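Local structure of FAD-binding oxidoreductase (Gulosibacter chungangensis, 7PBG) at residues H395-A399 against T461-I465; A409-Y413 against Y427-F431. The protein oxidises 4-ethylphenol and related 4-alkylphenols, dehydrogenating the alkyl side chain with the help of a covalently bound FAD. One frame throughout, in Å; residues are numbered along the deposited sequence.

Interaction 1: H395-A399 against T461-I465; sequences HFFYA and TRELI. With FAD (flavin-adenine dinucleotide), chain C.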
loop_
_atom_site.group_PDB
_atom_site.type_symbol
_atom_site.label_atom_id
_atom_site.label_comp_id
_atom_site.label_asym_id
_atom_site.label_seq_id
_atom_site.Cartn_x
_atom_site.Cartn_y
_atom_site.Cartn_z
ATOM N N HIS A 395 -6.377 -27.085 -11.342
ATOM C CA HIS A 395 -5.689 -25.985 -12.045
ATOM C C HIS A 395 -4.311 -25.724 -11.484
ATOM O O HIS A 395 -3.923 -26.296 -10.460
ATOM C CB HIS A 395 -6.640 -24.772 -12.077
ATOM C CG HIS A 395 -7.075 -24.317 -10.741
ATOM N ND1 HIS A 395 -6.211 -24.028 -9.709
ATOM C CD2 HIS A 395 -8.307 -24.038 -10.286
ATOM C CE1 HIS A 395 -6.909 -23.707 -8.645
ATOM N NE2 HIS A 395 -8.182 -23.611 -8.996
ATOM N N PHE A 396 -3.612 -24.845 -12.205
ATOM C CA PHE A 396 -2.177 -24.542 -12.046
ATOM C C PHE A 396 -1.943 -23.228 -12.758
ATOM O O PHE A 396 -1.796 -23.231 -13.955
ATOM C CB PHE A 396 -1.402 -25.733 -12.597
ATOM C CG PHE A 396 0.096 -25.715 -12.443
ATOM C CD1 PHE A 396 0.679 -26.019 -11.235
ATOM C CD2 PHE A 396 0.925 -25.386 -13.513
ATOM C CE1 PHE A 396 2.056 -26.026 -11.084
ATOM C CE2 PHE A 396 2.295 -25.403 -13.368
ATOM C CZ PHE A 396 2.866 -25.723 -12.163
ATOM N N PHE A 397 -1.953 -22.118 -12.009
ATOM C CA PHE A 397 -2.175 -20.782 -12.600
ATOM C C PHE A 397 -0.918 -20.289 -13.326
ATOM O O PHE A 397 0.174 -20.396 -12.791
ATOM C CB PHE A 397 -2.593 -19.760 -11.539
ATOM C CG PHE A 397 -4.006 -19.939 -11.087
ATOM C CD1 PHE A 397 -5.069 -19.571 -11.907
ATOM C CD2 PHE A 397 -4.274 -20.438 -9.830
ATOM C CE1 PHE A 397 -6.377 -19.785 -11.500
ATOM C CE2 PHE A 397 -5.584 -20.627 -9.403
ATOM C CZ PHE A 397 -6.634 -20.269 -10.241
ATOM N N TYR A 398 -1.130 -19.739 -14.497
ATOM C CA TYR A 398 -0.192 -18.812 -15.190
ATOM C C TYR A 398 -0.887 -17.465 -15.249
ATOM O O TYR A 398 -1.831 -17.319 -16.044
ATOM C CB TYR A 398 0.125 -19.329 -16.577
ATOM C CG TYR A 398 0.886 -18.359 -17.451
ATOM C CD1 TYR A 398 2.192 -18.025 -17.152
ATOM C CD2 TYR A 398 0.293 -17.784 -18.559
ATOM C CE1 TYR A 398 2.878 -17.094 -17.906
ATOM C CE2 TYR A 398 0.999 -16.898 -19.360
ATOM C CZ TYR A 398 2.285 -16.533 -19.014
ATOM O OH TYR A 398 3.002 -15.640 -19.761
ATOM N N ALA A 399 -0.436 -16.490 -14.457
ATOM C CA ALA A 399 -1.177 -15.204 -14.357
ATOM C C ALA A 399 -0.239 -14.009 -14.495
ATOM O O ALA A 399 0.079 -13.369 -13.503
ATOM C CB ALA A 399 -1.933 -15.184 -13.080
ATOM N N THR A 461 3.243 -24.869 -18.761
ATOM C CA THR A 461 3.347 -23.657 -17.920
ATOM C C THR A 461 4.776 -23.108 -17.953
ATOM O O THR A 461 4.938 -21.887 -18.019
ATOM C CB THR A 461 2.867 -23.921 -16.505
ATOM O OG1 THR A 461 1.560 -24.470 -16.645
ATOM C CG2 THR A 461 2.837 -22.660 -15.660
ATOM N N ARG A 462 5.798 -23.958 -17.873
ATOM C CA ARG A 462 7.174 -23.421 -17.939
ATOM C C ARG A 462 7.416 -22.744 -19.279
ATOM O O ARG A 462 8.182 -21.728 -19.292
ATOM C CB ARG A 462 8.225 -24.509 -17.697
ATOM C CG ARG A 462 8.156 -25.150 -16.329
ATOM C CD ARG A 462 9.517 -25.612 -15.900
ATOM N NE ARG A 462 9.540 -26.323 -14.637
ATOM C CZ ARG A 462 9.678 -25.766 -13.436
ATOM N NH1 ARG A 462 9.696 -24.446 -13.291
ATOM N NH2 ARG A 462 9.708 -26.534 -12.362
ATOM N N GLU A 463 6.839 -23.239 -20.382
ATOM C CA GLU A 463 6.969 -22.568 -21.698
ATOM C C GLU A 463 6.170 -21.249 -21.682
ATOM O O GLU A 463 6.654 -20.240 -22.205
ATOM C CB GLU A 463 6.460 -23.446 -22.836
ATOM C CG GLU A 463 6.611 -22.793 -24.188
ATOM C CD GLU A 463 7.988 -22.218 -24.565
ATOM O OE1 GLU A 463 9.045 -22.721 -24.099
ATOM O OE2 GLU A 463 8.010 -21.259 -25.347
ATOM N N LEU A 464 4.988 -21.221 -21.067
ATOM C CA LEU A 464 4.230 -19.953 -20.936
ATOM C C LEU A 464 5.060 -18.909 -20.182
ATOM O O LEU A 464 5.118 -17.729 -20.660
ATOM C CB LEU A 464 2.882 -20.200 -20.242
ATOM C CG LEU A 464 1.843 -20.945 -21.075
ATOM C CD1 LEU A 464 0.669 -21.342 -20.200
ATOM C CD2 LEU A 464 1.416 -20.140 -22.280
ATOM N N ILE A 465 5.701 -19.286 -19.067
ATOM C CA ILE A 465 6.528 -18.360 -18.257
ATOM C C ILE A 465 7.683 -17.870 -19.155
ATOM O O ILE A 465 7.926 -16.674 -19.243
ATOM C CB ILE A 465 7.021 -19.044 -16.985
ATOM C CG1 ILE A 465 5.842 -19.379 -16.058
ATOM C CG2 ILE A 465 8.130 -18.232 -16.334
ATOM C CD1 ILE A 465 6.192 -20.267 -14.917
HETATM P PA FAD C . -3.545 -20.158 2.667
HETATM O O1A FAD C . -3.307 -21.407 1.883
HETATM O O2A FAD C . -3.883 -20.279 4.132
HETATM O O5B FAD C . -2.264 -19.260 2.544
HETATM C C5B FAD C . -1.603 -19.061 1.302
HETATM C C4B FAD C . -0.149 -18.787 1.597
HETATM O O4B FAD C . -0.002 -17.545 2.345
HETATM C C3B FAD C . 0.571 -19.830 2.467
HETATM O O3B FAD C . 1.010 -20.941 1.690
HETATM C C2B FAD C . 1.678 -18.996 3.132
HETATM O O2B FAD C . 2.759 -18.851 2.231
HETATM C C1B FAD C . 0.954 -17.678 3.384
HETATM N N9A FAD C . 0.266 -17.601 4.646
HETATM C C8A FAD C . -1.064 -17.800 4.845
HETATM N N7A FAD C . -1.404 -17.640 6.090
HETATM C C5A FAD C . -0.229 -17.383 6.756
HETATM C C6A FAD C . 0.044 -17.077 8.093
HETATM N N6A FAD C . -0.891 -17.081 9.051
HETATM N N1A FAD C . 1.337 -16.852 8.419
HETATM C C2A FAD C . 2.272 -16.857 7.433
HETATM N N3A FAD C . 2.119 -17.097 6.137
HETATM C C4A FAD C . 0.825 -17.358 5.864
HETATM N N1 FAD C . -7.307 -16.476 -5.584
HETATM C C2 FAD C . -7.599 -15.190 -5.508
HETATM O O2 FAD C . -6.882 -14.402 -4.839
HETATM N N3 FAD C . -8.718 -14.688 -6.066
HETATM C C4 FAD C . -9.569 -15.445 -6.819
HETATM O O4 FAD C . -10.625 -14.944 -7.250
HETATM C C4X FAD C . -9.279 -16.789 -6.967
HETATM N N5 FAD C . -10.084 -17.509 -7.701
HETATM C C5X FAD C . -9.778 -18.842 -7.820
HETATM C C6 FAD C . -10.641 -19.642 -8.582
HETATM C C7 FAD C . -10.446 -21.004 -8.712
HETATM C C7M FAD C . -11.419 -21.826 -9.532
HETATM C C8 FAD C . -9.351 -21.592 -8.045
HETATM C C8M FAD C . -9.097 -23.065 -8.156
HETATM C C9 FAD C . -8.474 -20.810 -7.321
HETATM C C9A FAD C . -8.666 -19.424 -7.171
HETATM N N10 FAD C . -7.836 -18.617 -6.399
HETATM C C10 FAD C . -8.125 -17.267 -6.262
HETATM C "C1'" FAD C . -6.698 -19.172 -5.621
HETATM C "C2'" FAD C . -7.086 -19.608 -4.199
HETATM O "O2'" FAD C . -8.363 -20.334 -4.198
HETATM C "C3'" FAD C . -7.267 -18.459 -3.185
HETATM O "O3'" FAD C . -6.239 -17.511 -3.337
HETATM C "C4'" FAD C . -7.329 -18.881 -1.711
HETATM O "O4'" FAD C . -8.025 -17.885 -0.944
HETATM C "C5'" FAD C . -5.950 -19.097 -1.149
HETATM O "O5'" FAD C . -5.944 -20.100 -0.124
HETATM P P FAD C . -6.125 -19.721 1.416
HETATM O O1P FAD C . -6.564 -20.952 2.151
HETATM O O2P FAD C . -7.012 -18.518 1.454
HETATM O O3P FAD C . -4.657 -19.297 1.891
HETATM O O HOH W 1 -0.863 -22.656 -16.587
#

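Interaction 2: A409-Y413 against Y427-F431; sequences AAKQY and YLAQF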
loop_
_atom_site.group_PDB
_atom_site.type_symbol
_atom_site.label_atom_id
_atom_site.label_comp_id
_atom_site.label_asym_id
_atom_site.label_seq_id
_atom_site.Cartn_x
_atom_site.Cartn_y
_atom_site.Cartn_z
ATOM N N ALA A 409 -3.425 -8.308 -25.420
ATOM C CA ALA A 409 -4.340 -9.264 -24.762
ATOM C C ALA A 409 -4.654 -10.363 -25.772
ATOM O O ALA A 409 -4.519 -11.529 -25.420
ATOM C CB ALA A 409 -5.593 -8.596 -24.256
ATOM N N ALA A 410 -5.067 -9.986 -26.996
ATOM C CA ALA A 410 -5.460 -10.957 -28.043
ATOM C C ALA A 410 -4.277 -11.838 -28.403
ATOM O O ALA A 410 -4.489 -13.010 -28.636
ATOM C CB ALA A 410 -6.020 -10.250 -29.245
ATOM N N LYS A 411 -3.067 -11.295 -28.435
ATOM C CA LYS A 411 -1.889 -12.116 -28.797
ATOM C C LYS A 411 -1.637 -13.113 -27.678
ATOM O O LYS A 411 -1.389 -14.306 -27.986
ATOM C CB LYS A 411 -0.624 -11.301 -29.087
ATOM N N GLN A 412 -1.671 -12.675 -26.421
ATOM C CA GLN A 412 -1.552 -13.586 -25.268
ATOM C C GLN A 412 -2.607 -14.682 -25.366
ATOM O O GLN A 412 -2.257 -15.860 -25.197
ATOM C CB GLN A 412 -1.740 -12.843 -23.957
ATOM C CG GLN A 412 -0.510 -12.078 -23.558
ATOM C CD GLN A 412 -0.471 -11.957 -22.057
ATOM O OE1 GLN A 412 -0.134 -12.917 -21.346
ATOM N NE2 GLN A 412 -0.841 -10.788 -21.582
ATOM N N TYR A 413 -3.861 -14.326 -25.632
ATOM C CA TYR A 413 -4.939 -15.332 -25.780
ATOM C C TYR A 413 -4.585 -16.342 -26.871
ATOM O O TYR A 413 -4.643 -17.555 -26.607
ATOM C CB TYR A 413 -6.285 -14.705 -26.138
ATOM C CG TYR A 413 -7.440 -15.675 -26.150
ATOM C CD1 TYR A 413 -7.795 -16.324 -24.993
ATOM C CD2 TYR A 413 -8.180 -15.965 -27.292
ATOM C CE1 TYR A 413 -8.875 -17.198 -24.921
ATOM C CE2 TYR A 413 -9.258 -16.860 -27.237
ATOM C CZ TYR A 413 -9.634 -17.455 -26.040
ATOM O OH TYR A 413 -10.726 -18.307 -25.881
ATOM N N TYR A 427 -8.158 -24.509 -21.559
ATOM C CA TYR A 427 -7.739 -23.119 -21.248
ATOM C C TYR A 427 -8.926 -22.280 -20.857
ATOM O O TYR A 427 -9.729 -21.943 -21.712
ATOM C CB TYR A 427 -7.055 -22.543 -22.487
ATOM C CG TYR A 427 -6.656 -21.101 -22.431
ATOM C CD1 TYR A 427 -6.342 -20.441 -21.240
ATOM C CD2 TYR A 427 -6.528 -20.414 -23.622
ATOM C CE1 TYR A 427 -5.988 -19.103 -21.223
ATOM C CE2 TYR A 427 -6.141 -19.094 -23.622
ATOM C CZ TYR A 427 -5.847 -18.446 -22.437
ATOM O OH TYR A 427 -5.461 -17.149 -22.548
ATOM N N LEU A 428 -9.021 -21.967 -19.576
ATOM C CA LEU A 428 -10.014 -21.036 -19.040
ATOM C C LEU A 428 -9.282 -19.709 -18.860
ATOM O O LEU A 428 -8.190 -19.694 -18.276
ATOM C CB LEU A 428 -10.578 -21.581 -17.733
ATOM C CG LEU A 428 -11.595 -22.709 -17.905
ATOM C CD1 LEU A 428 -11.014 -23.932 -18.603
ATOM C CD2 LEU A 428 -12.142 -23.078 -16.538
ATOM N N ALA A 429 -9.838 -18.650 -19.413
ATOM C CA ALA A 429 -9.097 -17.384 -19.543
ATOM C C ALA A 429 -9.906 -16.288 -18.891
ATOM O O ALA A 429 -11.145 -16.224 -19.100
ATOM C CB ALA A 429 -8.799 -17.072 -20.985
ATOM N N GLN A 430 -9.236 -15.452 -18.114
ATOM C CA GLN A 430 -9.852 -14.187 -17.689
ATOM C C GLN A 430 -8.833 -13.082 -17.973
ATOM O O GLN A 430 -7.632 -13.287 -17.775
ATOM C CB GLN A 430 -10.302 -14.398 -16.255
ATOM C CG GLN A 430 -11.053 -13.237 -15.632
ATOM C CD GLN A 430 -11.858 -13.805 -14.494
ATOM O OE1 GLN A 430 -12.884 -14.468 -14.696
ATOM N NE2 GLN A 430 -11.338 -13.659 -13.298
ATOM N N PHE A 431 -9.314 -11.938 -18.393
ATOM C CA PHE A 431 -8.465 -10.732 -18.477
ATOM C C PHE A 431 -9.113 -9.683 -17.599
ATOM O O PHE A 431 -10.324 -9.589 -17.554
ATOM C CB PHE A 431 -8.325 -10.217 -19.899
ATOM C CG PHE A 431 -7.472 -11.056 -20.805
ATOM C CD1 PHE A 431 -6.118 -10.779 -20.979
ATOM C CD2 PHE A 431 -8.017 -12.165 -21.405
ATOM C CE1 PHE A 431 -5.351 -11.586 -21.801
ATOM C CE2 PHE A 431 -7.240 -12.974 -22.217
ATOM C CZ PHE A 431 -5.916 -12.668 -22.429
#

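Interaction 1: H395-A399 against T461-I465
Phe-396 and Tyr-398 reach across to Thr-461, Leu-464 and Ile-465 of helix 451-470, while the other aromatic residues of 395-399 turn to the flavin. His-395 comes first, its NE2 bonded covalently to FAD C8M at 1.4 Å. Phe-396 then sets the edge of its ring against Thr-461, CD2 lying 3.3 Å from OG1 and CE2 3.5 Å from CB. A water joins the same two residues, donating to Phe-396 O and to Thr-461 OG1, whose hydroxyl is also bonded to Thr-457 O one helical turn back. Phe-397 swings to the cofactor side: its CZ sits over the centre of the imidazole of His-395 and 3.5 Å from FAD C9. Tyr-398 has CG anti to the backbone N (chi1 171°), which lays one ring face over Leu-464; CB of that leucine stands 3.6 Å from the ring centroid and only 1° off its normal, a CH-pi contact. CD1 of the same ring packs 4.0 Å from Ile-465 CG1. The arrangement is that of a helix packed on an antiparallel sheet whose strand carries the flavin-linked histidine, as in the covalent flavoproteins of the vanillyl-alcohol oxidase family.

Interaction 2: A409-Y413 against Y427-F431
Tyr-413 of helix 406-422 slots its ring between Tyr-427 and Phe-431 of strand 426-433, with Ala-429 at its CD1-CE1 edge. The helix and strand segments run nearly antiparallel, at 167°, with axes 10.6 Å apart. With CG opposite the backbone N (chi1 -174°), the Tyr-413 ring reaches the strand although its CB sets off along the helix flank; Ala-429 CB meets it close to the ring plane, 3.9 Å from CE1. Tyr-427 comes in obliquely from one side of the ring plane, its CE2 3.5 Å from Tyr-413 CD1; the two planes are inclined at 36°. Phe-431 approaches from the opposite side. Its own CG lies anti to the carbonyl carbon, which carries the ring up to the helix: CZ comes 3.5 Å from Ala-409 O and CE1 3.9 Å from Ala-409 CB, while CB of Gln-412 and N of Tyr-413 lie at the ring's edge. Ala-409 O accepts the helical bond from Tyr-413 N (2.9 Å), and the phenyl ring packs beside it. The polar ends are satisfied beyond the contact. His-440 bonds to Tyr-427 OH through NE2 and to Gln-412 OE1 through ND1, and stacks its ring on Phe-431; Tyr-413 OH bonds to Asn-280 ND2. Helix and strand are thus joined through Tyr-427, Ala-429 and Phe-431, which face the helix: the helix-to-second-strand half of a beta-alpha-beta crossover, with strand 438-447 inserted between the two parallel strands, 393-402 and 426-433.

From the N terminus, strand 393-402 comes first, followed directly by helix 406-422, strand 426-433, strand 438-447 and helix 451-470. Interaction 2 closes the short loop, 13 residues lying between its segments, and falls entirely within the 61-residue excursion closed by interaction 1; the two nest and do not cross. Both place a helix against the same eight-stranded antiparallel sheet, where strand 438-447 separates 426-433 from 393-402, the two parallel strands of the crossover. Their centres lie 12 Å apart, with nearest atoms about 4 Å apart but not touching. Interaction 1 ties helix 451-470 to the strand next to the flavin, and interaction 2 joins helix 406-422 to strand 426-433 farther from the cofactor.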